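Local atomic coordinates of protein CT_858 (Chlamydia trachomatis, PDB entry 3DOR), a protein that probably cuts protein chains internally as a serine-type endopeptidase, being the secreted chlamydial protease CPAF, here in its mature, dimeric form. Residues V20-K25 with G67-F72; E29-W34 with I525-V530; Y348-L353 with E443-H448; Y253-T258 with N462-S467. All coordinates share one frame; numbering follows the deposited sequence.

Contact 1 (V20-K25 with G67-F72); sequences VKYAPK and GGLNDF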
loop_
_atom_site.group_PDB
_atom_site.type_symbol
_atom_site.label_atom_id
_atom_site.label_comp_id
_atom_site.label_asym_id
_atom_site.label_seq_id
_atom_site.Cartn_x
_atom_site.Cartn_y
_atom_site.Cartn_z
ATOM N N VAL B 20 4.318 19.872 -2.112
ATOM C CA VAL B 20 3.889 19.425 -0.800
ATOM C C VAL B 20 4.736 18.320 -0.176
ATOM O O VAL B 20 4.854 18.248 1.048
ATOM C CB VAL B 20 2.408 18.976 -0.865
ATOM C CG1 VAL B 20 2.007 18.277 0.412
ATOM C CG2 VAL B 20 1.525 20.192 -1.093
ATOM N N LYS B 21 5.328 17.468 -1.004
ATOM C CA LYS B 21 6.131 16.369 -0.483
ATOM C C LYS B 21 7.427 16.045 -1.233
ATOM O O LYS B 21 7.805 14.880 -1.328
ATOM C CB LYS B 21 5.281 15.099 -0.418
ATOM C CG LYS B 21 4.664 14.822 0.926
ATOM C CD LYS B 21 5.724 14.588 1.983
ATOM C CE LYS B 21 5.274 13.533 2.981
ATOM N NZ LYS B 21 5.268 12.154 2.372
ATOM N N TYR B 22 8.101 17.049 -1.780
ATOM C CA TYR B 22 9.355 16.777 -2.475
ATOM C C TYR B 22 10.436 17.618 -1.823
ATOM O O TYR B 22 10.649 18.780 -2.181
ATOM C CB TYR B 22 9.241 17.105 -3.956
ATOM C CG TYR B 22 10.460 16.678 -4.734
ATOM C CD1 TYR B 22 10.756 15.326 -4.924
ATOM C CD2 TYR B 22 11.348 17.624 -5.238
ATOM C CE1 TYR B 22 11.909 14.931 -5.595
ATOM C CE2 TYR B 22 12.497 17.245 -5.906
ATOM C CZ TYR B 22 12.778 15.900 -6.080
ATOM O OH TYR B 22 13.953 15.537 -6.692
ATOM N N ALA B 23 11.110 17.014 -0.848
ATOM C CA ALA B 23 12.147 17.690 -0.078
ATOM C C ALA B 23 13.303 18.305 -0.849
ATOM O O ALA B 23 13.773 19.377 -0.495
ATOM C CB ALA B 23 12.691 16.748 0.996
ATOM N N PRO B 24 13.789 17.636 -1.902
ATOM C CA PRO B 24 14.914 18.219 -2.650
ATOM C C PRO B 24 14.613 19.380 -3.594
ATOM O O PRO B 24 15.487 19.815 -4.343
ATOM C CB PRO B 24 15.518 17.014 -3.377
ATOM C CG PRO B 24 14.399 16.066 -3.489
ATOM C CD PRO B 24 13.590 16.217 -2.237
ATOM N N LYS B 25 13.385 19.887 -3.544
ATOM C CA LYS B 25 12.972 21.002 -4.399
ATOM C C LYS B 25 13.954 22.186 -4.363
ATOM O O LYS B 25 14.450 22.627 -5.402
ATOM C CB LYS B 25 11.561 21.462 -3.993
ATOM C CG LYS B 25 11.050 22.717 -4.683
ATOM C CD LYS B 25 9.525 22.798 -4.594
ATOM C CE LYS B 25 9.028 24.230 -4.384
ATOM N NZ LYS B 25 9.494 25.201 -5.408
ATOM N N GLY B 67 11.640 13.211 -14.828
ATOM C CA GLY B 67 13.038 12.953 -15.120
ATOM C C GLY B 67 13.844 14.239 -15.042
ATOM O O GLY B 67 15.061 14.209 -14.839
ATOM N N GLY B 68 13.163 15.375 -15.197
ATOM C CA GLY B 68 13.843 16.658 -15.143
ATOM C C GLY B 68 14.351 17.021 -13.763
ATOM O O GLY B 68 15.136 17.960 -13.607
ATOM N N LEU B 69 13.906 16.286 -12.749
ATOM C CA LEU B 69 14.346 16.551 -11.383
ATOM C C LEU B 69 15.760 16.026 -11.157
ATOM O O LEU B 69 16.385 16.336 -10.146
ATOM C CB LEU B 69 13.394 15.897 -10.381
ATOM C CG LEU B 69 11.971 16.459 -10.279
ATOM C CD1 LEU B 69 11.113 15.537 -9.417
ATOM C CD2 LEU B 69 12.016 17.869 -9.686
ATOM N N ASN B 70 16.263 15.240 -12.103
ATOM C CA ASN B 70 17.604 14.663 -11.982
ATOM C C ASN B 70 17.732 14.030 -10.582
ATOM O O ASN B 70 18.655 14.325 -9.832
ATOM C CB ASN B 70 18.657 15.761 -12.196
ATOM C CG ASN B 70 20.037 15.207 -12.540
ATOM O OD1 ASN B 70 20.855 15.888 -13.169
ATOM N ND2 ASN B 70 20.304 13.978 -12.123
ATOM N N ASP B 71 16.771 13.168 -10.245
ATOM C CA ASP B 71 16.709 12.489 -8.947
ATOM C C ASP B 71 16.597 10.989 -9.212
ATOM O O ASP B 71 15.565 10.524 -9.697
ATOM C CB ASP B 71 15.465 12.965 -8.182
ATOM C CG ASP B 71 15.386 12.415 -6.758
ATOM O OD1 ASP B 71 15.855 11.286 -6.508
ATOM O OD2 ASP B 71 14.822 13.117 -5.887
ATOM N N PHE B 72 17.637 10.221 -8.901
ATOM C CA PHE B 72 17.559 8.785 -9.163
ATOM C C PHE B 72 16.388 8.131 -8.445
ATOM O O PHE B 72 15.932 7.067 -8.852
ATOM C CB PHE B 72 18.865 8.076 -8.803
ATOM C CG PHE B 72 20.042 8.551 -9.598
ATOM C CD1 PHE B 72 20.979 9.407 -9.031
ATOM C CD2 PHE B 72 20.199 8.172 -10.923
ATOM C CE1 PHE B 72 22.063 9.885 -9.778
ATOM C CE2 PHE B 72 21.277 8.641 -11.677
ATOM C CZ PHE B 72 22.209 9.499 -11.100
#

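Contact 2 (E29-W34 with I525-V530); sequences EQYLGW and IENIGV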
loop_
_atom_site.group_PDB
_atom_site.type_symbol
_atom_site.label_atom_id
_atom_site.label_comp_id
_atom_site.label_asym_id
_atom_site.label_seq_id
_atom_site.Cartn_x
_atom_site.Cartn_y
_atom_site.Cartn_z
ATOM N N GLU B 29 16.534 23.570 -7.563
ATOM C CA GLU B 29 16.491 24.924 -8.093
ATOM C C GLU B 29 17.907 25.480 -8.119
ATOM O O GLU B 29 18.306 26.135 -9.075
ATOM C CB GLU B 29 15.580 25.807 -7.225
ATOM C CG GLU B 29 14.192 25.211 -7.072
ATOM C CD GLU B 29 13.311 25.932 -6.069
ATOM O OE1 GLU B 29 13.782 26.244 -4.956
ATOM O OE2 GLU B 29 12.129 26.167 -6.394
ATOM N N GLN B 30 18.683 25.185 -7.082
ATOM C CA GLN B 30 20.040 25.694 -7.031
ATOM C C GLN B 30 21.062 24.845 -7.775
ATOM O O GLN B 30 21.959 25.383 -8.418
ATOM C CB GLN B 30 20.489 25.862 -5.585
ATOM C CG GLN B 30 21.831 26.551 -5.472
ATOM C CD GLN B 30 22.252 26.789 -4.037
ATOM O OE1 GLN B 30 22.903 25.944 -3.418
ATOM N NE2 GLN B 30 21.874 27.946 -3.494
ATOM N N TYR B 31 20.935 23.524 -7.687
ATOM C CA TYR B 31 21.879 22.629 -8.342
ATOM C C TYR B 31 21.659 22.539 -9.848
ATOM O O TYR B 31 22.612 22.417 -10.616
ATOM C CB TYR B 31 21.791 21.230 -7.718
ATOM C CG TYR B 31 22.662 20.191 -8.390
ATOM C CD1 TYR B 31 24.058 20.235 -8.291
ATOM C CD2 TYR B 31 22.088 19.169 -9.134
ATOM C CE1 TYR B 31 24.855 19.268 -8.926
ATOM C CE2 TYR B 31 22.862 18.216 -9.761
ATOM C CZ TYR B 31 24.242 18.268 -9.657
ATOM O OH TYR B 31 24.978 17.310 -10.311
ATOM N N LEU B 32 20.398 22.607 -10.262
ATOM C CA LEU B 32 20.039 22.525 -11.676
ATOM C C LEU B 32 19.525 23.840 -12.277
ATOM O O LEU B 32 19.464 23.973 -13.497
ATOM C CB LEU B 32 18.950 21.474 -11.881
ATOM C CG LEU B 32 19.164 20.048 -11.371
ATOM C CD1 LEU B 32 17.902 19.248 -11.632
ATOM C CD2 LEU B 32 20.353 19.408 -12.077
ATOM N N GLY B 33 19.154 24.802 -11.436
ATOM C CA GLY B 33 18.608 26.043 -11.961
ATOM C C GLY B 33 17.202 25.700 -12.423
ATOM O O GLY B 33 16.588 26.379 -13.253
ATOM N N TRP B 34 16.699 24.606 -11.862
ATOM C CA TRP B 34 15.378 24.088 -12.163
ATOM C C TRP B 34 14.279 24.938 -11.526
ATOM O O TRP B 34 14.475 25.519 -10.456
ATOM C CB TRP B 34 15.299 22.651 -11.648
ATOM C CG TRP B 34 13.933 22.063 -11.598
ATOM C CD1 TRP B 34 13.283 21.402 -12.597
ATOM C CD2 TRP B 34 13.056 22.051 -10.466
ATOM N NE1 TRP B 34 12.050 20.972 -12.154
ATOM C CE2 TRP B 34 11.886 21.361 -10.852
ATOM C CE3 TRP B 34 13.145 22.561 -9.164
ATOM C CZ2 TRP B 34 10.812 21.160 -9.974
ATOM C CZ3 TRP B 34 12.072 22.361 -8.290
ATOM C CH2 TRP B 34 10.923 21.667 -8.704
ATOM N N ILE B 525 23.925 14.963 -0.094
ATOM C CA ILE B 525 24.294 13.759 -0.829
ATOM C C ILE B 525 23.645 13.748 -2.210
ATOM O O ILE B 525 24.232 13.251 -3.166
ATOM C CB ILE B 525 23.862 12.470 -0.064
ATOM C CG1 ILE B 525 24.514 12.445 1.317
ATOM C CG2 ILE B 525 24.279 11.211 -0.840
ATOM C CD1 ILE B 525 26.015 12.502 1.257
ATOM N N GLU B 526 22.435 14.300 -2.302
ATOM C CA GLU B 526 21.682 14.355 -3.559
ATOM C C GLU B 526 22.561 14.806 -4.727
ATOM O O GLU B 526 23.210 15.845 -4.638
ATOM C CB GLU B 526 20.492 15.317 -3.410
ATOM C CG GLU B 526 19.497 15.290 -4.566
ATOM C CD GLU B 526 18.811 13.943 -4.726
ATOM O OE1 GLU B 526 18.824 13.147 -3.764
ATOM O OE2 GLU B 526 18.241 13.681 -5.812
ATOM N N ASN B 527 22.584 14.016 -5.801
ATOM C CA ASN B 527 23.372 14.320 -7.000
ATOM C C ASN B 527 24.887 14.251 -6.856
ATOM O O ASN B 527 25.561 13.608 -7.662
ATOM C CB ASN B 527 23.013 15.714 -7.539
ATOM C CG ASN B 527 21.612 15.775 -8.085
ATOM O OD1 ASN B 527 21.282 15.094 -9.059
ATOM N ND2 ASN B 527 20.768 16.583 -7.455
ATOM N N ILE B 528 25.411 14.939 -5.845
ATOM C CA ILE B 528 26.849 15.009 -5.580
ATOM C C ILE B 528 27.470 13.679 -5.136
ATOM O O ILE B 528 28.649 13.434 -5.359
ATOM C CB ILE B 528 27.155 16.064 -4.487
ATOM C CG1 ILE B 528 26.597 17.423 -4.903
ATOM C CG2 ILE B 528 28.654 16.180 -4.276
ATOM C CD1 ILE B 528 27.050 17.877 -6.269
ATOM N N GLY B 529 26.673 12.841 -4.488
ATOM C CA GLY B 529 27.174 11.561 -4.037
ATOM C C GLY B 529 28.280 11.634 -3.010
ATOM O O GLY B 529 28.530 12.674 -2.393
ATOM N N VAL B 530 28.951 10.505 -2.834
ATOM C CA VAL B 530 30.027 10.387 -1.872
ATOM C C VAL B 530 31.311 10.048 -2.605
ATOM O O VAL B 530 31.376 9.079 -3.373
ATOM C CB VAL B 530 29.719 9.272 -0.860
ATOM C CG1 VAL B 530 30.825 9.169 0.168
ATOM C CG2 VAL B 530 28.377 9.542 -0.201
#

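Contact 3 (Y348-L353 with E443-H448); sequences YLYALL and EKIHPH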
loop_
_atom_site.group_PDB
_atom_site.type_symbol
_atom_site.label_atom_id
_atom_site.label_comp_id
_atom_site.label_asym_id
_atom_site.label_seq_id
_atom_site.Cartn_x
_atom_site.Cartn_y
_atom_site.Cartn_z
ATOM N N TYR B 348 18.234 -1.849 8.234
ATOM C CA TYR B 348 19.087 -2.984 7.888
ATOM C C TYR B 348 20.513 -2.485 7.645
ATOM O O TYR B 348 21.489 -3.111 8.061
ATOM C CB TYR B 348 18.554 -3.676 6.642
ATOM C CG TYR B 348 19.446 -4.785 6.121
ATOM C CD1 TYR B 348 19.635 -5.963 6.855
ATOM C CD2 TYR B 348 20.067 -4.674 4.876
ATOM C CE1 TYR B 348 20.417 -7.007 6.354
ATOM C CE2 TYR B 348 20.851 -5.707 4.362
ATOM C CZ TYR B 348 21.018 -6.874 5.103
ATOM O OH TYR B 348 21.748 -7.915 4.581
ATOM N N LEU B 349 20.618 -1.351 6.955
ATOM C CA LEU B 349 21.902 -0.719 6.683
ATOM C C LEU B 349 22.567 -0.454 8.035
ATOM O O LEU B 349 23.758 -0.713 8.212
ATOM C CB LEU B 349 21.680 0.605 5.929
ATOM C CG LEU B 349 22.798 1.650 5.706
ATOM C CD1 LEU B 349 23.048 2.373 6.976
ATOM C CD2 LEU B 349 24.085 1.007 5.207
ATOM N N TYR B 350 21.783 0.045 8.991
ATOM C CA TYR B 350 22.297 0.347 10.328
ATOM C C TYR B 350 22.760 -0.907 11.064
ATOM O O TYR B 350 23.736 -0.867 11.802
ATOM C CB TYR B 350 21.230 1.071 11.170
ATOM C CG TYR B 350 20.999 2.523 10.790
ATOM C CD1 TYR B 350 21.667 3.104 9.708
ATOM C CD2 TYR B 350 20.110 3.319 11.515
ATOM C CE1 TYR B 350 21.457 4.441 9.354
ATOM C CE2 TYR B 350 19.894 4.650 11.174
ATOM C CZ TYR B 350 20.569 5.205 10.092
ATOM O OH TYR B 350 20.340 6.515 9.752
ATOM N N ALA B 351 22.059 -2.017 10.871
ATOM C CA ALA B 351 22.441 -3.267 11.520
ATOM C C ALA B 351 23.811 -3.727 11.014
ATOM O O ALA B 351 24.671 -4.130 11.789
ATOM C CB ALA B 351 21.397 -4.338 11.242
ATOM N N LEU B 352 24.013 -3.670 9.706
ATOM C CA LEU B 352 25.286 -4.082 9.132
ATOM C C LEU B 352 26.427 -3.199 9.622
ATOM O O LEU B 352 27.500 -3.699 9.959
ATOM C CB LEU B 352 25.208 -4.064 7.605
ATOM C CG LEU B 352 24.106 -4.963 7.029
ATOM C CD1 LEU B 352 24.371 -5.171 5.533
ATOM C CD2 LEU B 352 24.086 -6.317 7.750
ATOM N N LEU B 353 26.201 -1.887 9.668
ATOM C CA LEU B 353 27.224 -0.970 10.161
ATOM C C LEU B 353 27.567 -1.283 11.626
ATOM O O LEU B 353 28.734 -1.217 12.027
ATOM C CB LEU B 353 26.742 0.482 10.043
ATOM C CG LEU B 353 26.738 1.064 8.618
ATOM C CD1 LEU B 353 25.880 2.304 8.560
ATOM C CD2 LEU B 353 28.164 1.392 8.189
ATOM N N GLU B 443 21.097 9.134 16.418
ATOM C CA GLU B 443 22.166 10.102 16.243
ATOM C C GLU B 443 23.425 9.391 15.793
ATOM O O GLU B 443 24.248 9.938 15.052
ATOM C CB GLU B 443 22.436 10.810 17.559
ATOM C CG GLU B 443 21.238 11.577 18.053
ATOM C CD GLU B 443 21.566 13.024 18.319
ATOM O OE1 GLU B 443 22.348 13.281 19.260
ATOM O OE2 GLU B 443 21.047 13.896 17.582
ATOM N N LYS B 444 23.578 8.157 16.246
ATOM C CA LYS B 444 24.758 7.407 15.880
ATOM C C LYS B 444 24.508 5.924 15.938
ATOM O O LYS B 444 23.561 5.457 16.570
ATOM C CB LYS B 444 25.925 7.772 16.805
ATOM C CG LYS B 444 25.634 7.564 18.282
ATOM C CD LYS B 444 26.772 8.074 19.164
ATOM C CE LYS B 444 26.944 9.577 19.054
ATOM N NZ LYS B 444 27.912 10.112 20.063
ATOM N N ILE B 445 25.355 5.194 15.231
ATOM C CA ILE B 445 25.287 3.756 15.223
ATOM C C ILE B 445 26.089 3.294 16.417
ATOM O O ILE B 445 27.210 3.749 16.640
ATOM C CB ILE B 445 25.888 3.177 13.933
ATOM C CG1 ILE B 445 24.785 3.086 12.874
ATOM C CG2 ILE B 445 26.500 1.815 14.208
ATOM C CD1 ILE B 445 25.243 3.404 11.509
ATOM N N HIS B 446 25.494 2.411 17.201
ATOM C CA HIS B 446 26.160 1.865 18.367
ATOM C C HIS B 446 26.602 0.471 17.991
ATOM O O HIS B 446 25.877 -0.249 17.316
ATOM C CB HIS B 446 25.188 1.862 19.545
ATOM C CG HIS B 446 24.747 3.236 19.928
ATOM N ND1 HIS B 446 25.503 4.058 20.740
ATOM C CD2 HIS B 446 23.687 3.978 19.525
ATOM C CE1 HIS B 446 24.926 5.244 20.816
ATOM N NE2 HIS B 446 23.823 5.221 20.087
ATOM N N PRO B 447 27.812 0.076 18.407
ATOM C CA PRO B 447 28.328 -1.256 18.081
ATOM C C PRO B 447 27.455 -2.412 18.534
ATOM O O PRO B 447 26.912 -2.400 19.640
ATOM C CB PRO B 447 29.718 -1.266 18.722
ATOM C CG PRO B 447 29.651 -0.192 19.768
ATOM C CD PRO B 447 28.796 0.868 19.165
ATOM N N HIS B 448 27.307 -3.397 17.652
ATOM C CA HIS B 448 26.519 -4.591 17.928
ATOM C C HIS B 448 27.103 -5.145 19.226
ATOM O O HIS B 448 28.307 -5.069 19.451
ATOM C CB HIS B 448 26.685 -5.587 16.776
ATOM C CG HIS B 448 25.802 -6.792 16.867
ATOM N ND1 HIS B 448 26.130 -7.903 17.615
ATOM C CD2 HIS B 448 24.610 -7.073 16.285
ATOM C CE1 HIS B 448 25.180 -8.815 17.487
ATOM N NE2 HIS B 448 24.248 -8.334 16.683
#

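Contact 4 (Y253-T258 with N462-S467); sequences YNIGST and NEQDFS. With SO4 (sulfate ion), chain M.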
loop_
_atom_site.group_PDB
_atom_site.type_symbol
_atom_site.label_atom_id
_atom_site.label_comp_id
_atom_site.label_asym_id
_atom_site.label_seq_id
_atom_site.Cartn_x
_atom_site.Cartn_y
_atom_site.Cartn_z
ATOM N N TYR B 253 26.807 -8.229 -13.719
ATOM C CA TYR B 253 26.828 -6.776 -13.796
ATOM C C TYR B 253 25.520 -6.126 -13.362
ATOM O O TYR B 253 25.429 -4.907 -13.288
ATOM C CB TYR B 253 27.206 -6.342 -15.221
ATOM C CG TYR B 253 28.636 -6.733 -15.593
ATOM C CD1 TYR B 253 28.909 -7.930 -16.263
ATOM C CD2 TYR B 253 29.713 -5.931 -15.223
ATOM C CE1 TYR B 253 30.233 -8.314 -16.552
ATOM C CE2 TYR B 253 31.027 -6.306 -15.500
ATOM C CZ TYR B 253 31.278 -7.496 -16.158
ATOM O OH TYR B 253 32.575 -7.874 -16.376
ATOM N N ASN B 254 24.515 -6.941 -13.057
ATOM C CA ASN B 254 23.217 -6.429 -12.616
ATOM C C ASN B 254 23.300 -5.674 -11.285
ATOM O O ASN B 254 23.971 -6.115 -10.354
ATOM C CB ASN B 254 22.225 -7.577 -12.411
ATOM C CG ASN B 254 21.579 -8.052 -13.696
ATOM O OD1 ASN B 254 20.381 -8.315 -13.714
ATOM N ND2 ASN B 254 22.359 -8.190 -14.763
ATOM N N ILE B 255 22.607 -4.548 -11.192
ATOM C CA ILE B 255 22.576 -3.801 -9.949
ATOM C C ILE B 255 21.887 -4.729 -8.939
ATOM O O ILE B 255 20.858 -5.324 -9.246
ATOM C CB ILE B 255 21.775 -2.496 -10.117
ATOM C CG1 ILE B 255 22.617 -1.479 -10.908
ATOM C CG2 ILE B 255 21.395 -1.925 -8.764
ATOM C CD1 ILE B 255 21.907 -0.143 -11.174
ATOM N N GLY B 256 22.470 -4.875 -7.751
ATOM C CA GLY B 256 21.885 -5.754 -6.754
ATOM C C GLY B 256 22.327 -7.207 -6.868
ATOM O O GLY B 256 21.911 -8.052 -6.077
ATOM N N SER B 257 23.168 -7.508 -7.850
ATOM C CA SER B 257 23.666 -8.870 -8.039
ATOM C C SER B 257 24.425 -9.362 -6.802
ATOM O O SER B 257 25.298 -8.668 -6.276
ATOM C CB SER B 257 24.588 -8.930 -9.263
ATOM O OG SER B 257 25.462 -10.045 -9.191
ATOM N N THR B 258 24.098 -10.568 -6.348
ATOM C CA THR B 258 24.748 -11.131 -5.167
ATOM C C THR B 258 26.258 -11.278 -5.323
ATOM O O THR B 258 27.020 -10.907 -4.430
ATOM C CB THR B 258 24.147 -12.522 -4.801
ATOM O OG1 THR B 258 22.779 -12.357 -4.432
ATOM C CG2 THR B 258 24.883 -13.149 -3.624
ATOM N N ASN B 462 31.033 2.500 -6.492
ATOM C CA ASN B 462 31.033 3.007 -7.852
ATOM C C ASN B 462 29.814 3.898 -8.084
ATOM O O ASN B 462 29.038 4.165 -7.153
ATOM C CB ASN B 462 31.135 1.871 -8.892
ATOM C CG ASN B 462 29.857 1.069 -9.043
ATOM O OD1 ASN B 462 29.711 0.330 -10.013
ATOM N ND2 ASN B 462 28.936 1.197 -8.091
ATOM N N GLU B 463 29.667 4.369 -9.317
ATOM C CA GLU B 463 28.592 5.281 -9.683
ATOM C C GLU B 463 27.212 4.657 -9.703
ATOM O O GLU B 463 26.218 5.351 -9.950
ATOM C CB GLU B 463 28.885 5.936 -11.042
ATOM C CG GLU B 463 28.502 5.112 -12.261
ATOM C CD GLU B 463 29.419 3.936 -12.509
ATOM O OE1 GLU B 463 29.126 3.127 -13.425
ATOM O OE2 GLU B 463 30.435 3.816 -11.802
ATOM N N GLN B 464 27.147 3.350 -9.462
ATOM C CA GLN B 464 25.865 2.677 -9.416
ATOM C C GLN B 464 25.495 2.246 -7.992
ATOM O O GLN B 464 24.920 1.180 -7.779
ATOM C CB GLN B 464 25.829 1.483 -10.383
ATOM C CG GLN B 464 25.825 1.911 -11.857
ATOM C CD GLN B 464 25.483 0.780 -12.811
ATOM O OE1 GLN B 464 26.049 -0.315 -12.734
ATOM N NE2 GLN B 464 24.560 1.043 -13.725
ATOM N N ASP B 465 25.842 3.102 -7.029
ATOM C CA ASP B 465 25.516 2.916 -5.613
ATOM C C ASP B 465 24.511 4.007 -5.276
ATOM O O ASP B 465 24.811 5.193 -5.445
ATOM C CB ASP B 465 26.756 3.085 -4.737
ATOM C CG ASP B 465 27.598 1.849 -4.707
ATOM O OD1 ASP B 465 27.022 0.750 -4.879
ATOM O OD2 ASP B 465 28.818 1.967 -4.503
ATOM N N PHE B 466 23.334 3.616 -4.797
ATOM C CA PHE B 466 22.271 4.575 -4.477
ATOM C C PHE B 466 21.745 4.467 -3.041
ATOM O O PHE B 466 21.838 3.413 -2.420
ATOM C CB PHE B 466 21.091 4.385 -5.440
ATOM C CG PHE B 466 21.488 4.301 -6.898
ATOM C CD1 PHE B 466 22.012 3.126 -7.423
ATOM C CD2 PHE B 466 21.328 5.404 -7.748
ATOM C CE1 PHE B 466 22.370 3.034 -8.775
ATOM C CE2 PHE B 466 21.686 5.329 -9.105
ATOM C CZ PHE B 466 22.210 4.135 -9.620
ATOM N N SER B 467 21.167 5.565 -2.550
ATOM C CA SER B 467 20.599 5.678 -1.197
ATOM C C SER B 467 21.417 5.017 -0.089
ATOM O O SER B 467 22.475 5.534 0.281
ATOM C CB SER B 467 19.144 5.168 -1.167
ATOM O OG SER B 467 19.019 3.869 -1.715
HETATM S S SO4 M . 20.718 -3.711 -14.520
HETATM O O1 SO4 M . 21.314 -4.847 -15.308
HETATM O O2 SO4 M . 19.322 -4.075 -14.135
HETATM O O3 SO4 M . 21.500 -3.446 -13.273
HETATM O O4 SO4 M . 20.756 -2.494 -15.404
#

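Contact 1 (V20-K25 with G67-F72)
Pro24 and Asp71 mark the closest approach of two irregular backbones, their CA atoms 8.7 Å apart, so side chains must bridge the gap. Segment 20-25 links two helices through a type I turn, Tyr22 to Lys25, with Pro24 at the N-cap position of helix 25-32, where its fixed phi suits the bend. Segment 67-72 leaves helix 55-67 through another type I turn, Gly67 to Asn70. The Tyr22 ring reaches across, its CG turned anti to the backbone N (chi1 -173°). Leu69 CD1 lies over one face of the ring, 4.1 Å from its centroid and 25° off the normal, a CH-pi contact, while CG of Pro24 packs over the opposite face, offset toward the rim. At the end of the ring, Tyr22 OH donates a 2.7 Å hydrogen bond to Asp71 OD2, which receives it on its anti lone pair. Ring and carboxylate planes stand 51° apart. Asp71 OD2 also bonds Thr513 OG1, and Asp71 OD1 takes the backbone N of His73. Tyrosine suits this buried site because its faces pack against aliphatic neighbours while its hydroxyl reaches a carboxylate; with both oxygens of Asp71 engaged, the acid is probably held in a fixed rotation.

Contact 2 (E29-W34 with I525-V530)
Tyr31 and Asn527 meet by van der Waals packing, the broader of the two contacts made by the tyrosine here. Tyr31 CE2 lies 3.2 Å from Asn527 CG and 3.3 Å from Asn527 CB, a close fit, and the ring and amide planes are only 20° apart, nearly parallel, with the amide lying obliquely above the CE2 side of the ring. Tyr31 projects from the end of helix 25-32 with CG anti to the backbone N, which carries the ring out toward the loop. The apolar part comes at the other flank of the ring: Ile528 CD1 touches Tyr31 CE1 at 3.7 Å, the delta methyl packing against that side.

No hydrogen bond joins the two segments, and the polar interactions lie around them. Lys137 makes a cation-pi contact with Tyr31 and also bonds its carbonyl O, while the ring of Trp27 meets that of Tyr31 at a shallow angle. Lys28, one turn back in the helix, forms a salt bridge with Glu526.

Backbone bonds shape each side. Gly33 is the first residue to leave helical angles, with a positive phi that glycine adopts easily. In the loop, Ile528 N bonds Glu526 O at 2.7 Å across Asn527, whose angles of 68° and -51° fit a classic gamma turn; Gly529 N returns to Ile525 O at 2.8 Å. Through Tyr31, helix 25-32 packs against the loop between strand 507-518 and strand 534-535, the latter outermost, within this chain, of the mixed sheet of the S41 peptidase fold.

Contact 3 (Y348-L353 with E443-H448)
His448 ND1 accepts two backbone N-H groups, those of Arg450 and Val451, so the ring is tied back onto the backbone that follows it; histidine suits such a place because a ring nitrogen can act as acceptor, its lone pair shared here by two N-H groups. The backbone of His448 also bonds that of Ser354, just beyond segment 348-353, and helix and loop are thus linked through the main chain close to their side-chain contact. That contact rests on Ile445, which faces the helix while Lys444 before it points away, the alternation expected of a strand. A branched isoleucine suits the strand, and its longer arm spans the distance to the helix. The CA atoms of Tyr350 and Ile445 lie 6.7 Å apart.

Strand 444-445 pairs antiparallel with strand 361-368, Ile445 bonding to Leu361, and helix 346-354 packs beside this sheet within the S41 region, whose family belongs to the ClpP/crotonase clan. Leu353 also touches Phe472 and Leu476 of helix 468-478, so the leucine joins strand and helix.

Ile445 CD1 carries nearly all of the touching. It lies 3.2 Å from Leu353 CD1, tighter than usual for two methyls, and 3.6 Å from Leu353 CB. With chi2 at 143° the Ile445 chain sits away from a staggered position, which may be local strain or imprecision in the model. The two side chains meet at about a right angle, methyl against methyl. Tyr350 flanks the same methyl: its CD1 is 4.0 Å from Ile445 CD1, and the ring also rests on Leu363.

Contact 4 (Y253-T258 with N462-S467)
Ile255 faces the loop that runs from Asn462 to Ser467, with the CA atoms of Ile255 and Gln464 7.3 Å apart. The loop opens at Asn462, whose backbone N donates to Asp465 OD2 at 3.0 Å; the N-H is directed well at the oxygen (161°) but meets it from above the carboxylate plane. This bond braces a type I turn from Asn462 to Asp465 whose main-chain bond is itself weak. Glu463, on the turn, bonds Ser144 of helix 140-150.

Gln464 comes next and makes the first contact across: its CD lies 4.0 Å from Ile255 CD1, the two side chains meeting at about a right angle, so a long extended chain presents its amide end to a methyl. The CB of Asp465 points away from 253-258, and its carboxylate serves the turn. Phe466 follows, and Ile255 CD1 packs 4.0 Å from its CE1. The isoleucine methyl thus touches both the amide and the aromatic ring, while the backbone N of Ile255, on the type II turn that Gly256 makes possible by its positive phi, bonds O3 of a sulfate at 2.6 Å and 169°. The ion probably comes from the crystallisation liquor and shows that this N-H is accessible to an anion.

Ser467 ends the segment at the N-cap position of helix 468-478, without a side-chain capping bond; its OG bonds only weakly to Phe466 O, 2.9 Å. A serine there, after a central strand and in touch with His73, is consistent with the nucleophile position of a serine peptidase of this clan.

In the fold
Contacts 1 and 3 are buried, contact 2 is partly so, and contact 4 lies at the surface although it is nearest the centre of the chain. Contacts 1 and 2 adjoin, with centres about 10 Å apart: both involve helix 25-32 or the loop leading into it, and Leu69 packs on Trp34. Contact 1 has the only hydrogen bond joining paired segments; the others rely on packing, apolar in contact 3 and mixed with amide groups in contacts 2 and 4. Phe72 of contact 1 stacks edge-to-face on Phe466 of contact 4. Helix 468-478 relates contacts 3 and 4: it begins just after Ser467 and packs on Leu353.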